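Local coordinates for protein putative phosphohistidine phosphatase, SixA (Nakamurella multipartita, PDB 4HBZ) that is a putative SixA-type phosphohistidine phosphatase of the histidine phosphatase superfamily, probably removing phosphoryl groups from phosphohistidine, at residues H37-T42 and A71-Q76. Residues are numbered along the deposited sequence; the frame is centred on the assembly and turned at random.
Sequences HDRPLT and AARTRQ
His37 O receives the backbone N-H of Ala72, the first residue of helix 72-81, at 2.9 Å with an N-H...O angle of 165°, which ties the loop after strand 20-26 to the opening turn of that helix. A water takes up the next amide: it accepts from Arg73 N at 2.9 Å and from Arg73 NH1, and lies within hydrogen-bonding distance of His37 O and Arg39 O, although it has more acceptors in reach than protons to give. Further along, Leu41 N donates to Gln76 OE1 at 2.8 Å, nearly in line with the side-chain C=O; Gln76 reaches it with its chain extended beyond CG (chi2 171°). CB of the same glutamine packs against Leu41 CD1, while Leu41 CD2 lies 3.6 Å from Arg73 O. At the other end, the His37 imidazole lays one face over Ala71 CA, a CH-pi contact 3.7 Å from the ring centroid, and its NE2 hydrogen-bonds Thr70 OG1. Arg39 NH1 sits 3.5 Å from Arg73 CZ, over the centre of that guanidinium, with the two planes 46° apart. Asp36 forms salt bridges to both arginines, which probably offsets their like charges. Arg73 also packs on His27 and His120, which follow strands 20-26 and 114-119, so the contact lies at the C-terminal ends of the parallel strands, where histidine phosphatases carry their active site.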
loop_
_atom_site.group_PDB
_atom_site.type_symbol
_atom_site.label_atom_id
_atom_site.label_comp_id
_atom_site.label_asym_id
_atom_site.label_seq_id
_atom_site.Cartn_x
_atom_site.Cartn_y
_atom_site.Cartn_z
ATOM N N HIS A 37 4.031 6.467 18.531
ATOM C CA HIS A 37 3.208 7.057 17.471
ATOM C C HIS A 37 3.882 8.352 16.949
ATOM O O HIS A 37 3.692 8.683 15.770
ATOM C CB HIS A 37 1.824 7.335 18.083
ATOM C CG HIS A 37 0.751 7.660 17.106
ATOM N ND1 HIS A 37 0.322 8.945 16.897
ATOM C CD2 HIS A 37 -0.039 6.866 16.340
ATOM C CE1 HIS A 37 -0.680 8.937 16.032
ATOM N NE2 HIS A 37 -0.912 7.685 15.673
ATOM N N ASP A 38 4.731 8.996 17.738
ATOM C CA ASP A 38 5.457 10.247 17.379
ATOM C C ASP A 38 6.793 10.031 16.705
ATOM O O ASP A 38 7.503 11.030 16.337
ATOM C CB ASP A 38 5.738 11.087 18.635
ATOM C CG ASP A 38 4.467 11.624 19.261
ATOM O OD1 ASP A 38 3.469 11.800 18.522
ATOM O OD2 ASP A 38 4.479 11.883 20.480
ATOM N N ARG A 39 7.231 8.769 16.559
ATOM C CA ARG A 39 8.569 8.559 15.994
ATOM C C ARG A 39 8.666 9.133 14.563
ATOM O O ARG A 39 7.855 8.824 13.698
ATOM C CB ARG A 39 8.879 7.054 15.918
ATOM C CG ARG A 39 9.120 6.457 17.302
ATOM C CD ARG A 39 9.065 4.930 17.307
ATOM N NE ARG A 39 10.074 4.433 16.392
ATOM C CZ ARG A 39 9.948 3.420 15.571
ATOM N NH1 ARG A 39 8.831 2.697 15.520
ATOM N NH2 ARG A 39 10.956 3.152 14.730
ATOM N N PRO A 40 9.680 9.982 14.312
ATOM C CA PRO A 40 9.802 10.619 13.022
ATOM C C PRO A 40 10.603 9.773 12.048
ATOM O O PRO A 40 11.338 8.861 12.447
ATOM C CB PRO A 40 10.577 11.880 13.372
ATOM C CG PRO A 40 11.537 11.418 14.393
ATOM C CD PRO A 40 10.696 10.455 15.268
ATOM N N LEU A 41 10.514 10.104 10.762
ATOM C CA LEU A 41 11.443 9.495 9.823
ATOM C C LEU A 41 12.880 9.914 10.142
ATOM O O LEU A 41 13.157 11.057 10.605
ATOM C CB LEU A 41 11.158 9.928 8.404
ATOM C CG LEU A 41 9.798 9.445 7.831
ATOM C CD1 LEU A 41 9.646 9.969 6.388
ATOM C CD2 LEU A 41 9.611 7.969 7.969
ATOM N N THR A 42 13.796 9.018 9.842
ATOM C CA THR A 42 15.219 9.389 9.875
ATOM C C THR A 42 15.553 10.144 8.590
ATOM O O THR A 42 14.758 10.159 7.635
ATOM C CB THR A 42 16.103 8.138 9.936
ATOM O OG1 THR A 42 15.919 7.401 8.738
ATOM C CG2 THR A 42 15.780 7.278 11.139
ATOM N N ALA A 71 0.128 7.545 12.503
ATOM C CA ALA A 71 1.463 7.679 13.092
ATOM C C ALA A 71 2.237 8.799 12.364
ATOM O O ALA A 71 2.084 8.989 11.130
ATOM C CB ALA A 71 2.237 6.396 13.012
ATOM N N ALA A 72 3.102 9.479 13.088
ATOM C CA ALA A 72 3.975 10.512 12.465
ATOM C C ALA A 72 4.742 9.927 11.260
ATOM O O ALA A 72 4.859 10.549 10.228
ATOM C CB ALA A 72 4.920 11.122 13.467
ATOM N N ARG A 73 5.267 8.721 11.390
ATOM C CA ARG A 73 6.141 8.195 10.363
ATOM C C ARG A 73 5.453 7.875 9.067
ATOM O O ARG A 73 6.035 8.008 7.980
ATOM C CB ARG A 73 6.940 6.989 10.884
ATOM C CG ARG A 73 6.108 5.781 11.366
ATOM C CD ARG A 73 7.008 4.853 12.171
ATOM N NE ARG A 73 6.351 3.685 12.764
ATOM C CZ ARG A 73 5.816 3.656 13.997
ATOM N NH1 ARG A 73 5.632 4.772 14.725
ATOM N NH2 ARG A 73 5.430 2.505 14.514
ATOM N N THR A 74 4.196 7.443 9.144
ATOM C CA THR A 74 3.372 7.223 7.969
ATOM C C THR A 74 2.910 8.572 7.358
ATOM O O THR A 74 2.981 8.786 6.165
ATOM C CB THR A 74 2.179 6.295 8.316
ATOM O OG1 THR A 74 1.665 6.682 9.592
ATOM C CG2 THR A 74 2.647 4.843 8.427
ATOM N N ARG A 75 2.491 9.518 8.195
ATOM C CA ARG A 75 2.165 10.883 7.738
ATOM C C ARG A 75 3.352 11.522 7.018
ATOM O O ARG A 75 3.167 12.109 5.945
ATOM C CB ARG A 75 1.741 11.766 8.911
ATOM C CG ARG A 75 0.426 11.396 9.533
ATOM C CD ARG A 75 0.153 12.271 10.767
ATOM N NE ARG A 75 -1.115 11.985 11.419
ATOM C CZ ARG A 75 -2.299 12.522 11.085
ATOM N NH1 ARG A 75 -2.410 13.459 10.127
ATOM N NH2 ARG A 75 -3.371 12.163 11.784
ATOM N N GLN A 76 4.524 11.389 7.606
ATOM C CA GLN A 76 5.725 11.991 7.053
ATOM C C GLN A 76 6.153 11.302 5.775
ATOM O O GLN A 76 6.648 11.939 4.835
ATOM C CB GLN A 76 6.865 11.957 8.082
ATOM C CG GLN A 76 6.624 12.969 9.199
ATOM C CD GLN A 76 7.605 12.833 10.339
ATOM O OE1 GLN A 76 8.552 12.077 10.258
ATOM N NE2 GLN A 76 7.361 13.540 11.453
HETATM O O HOH W 1 5.611 7.558 14.047
#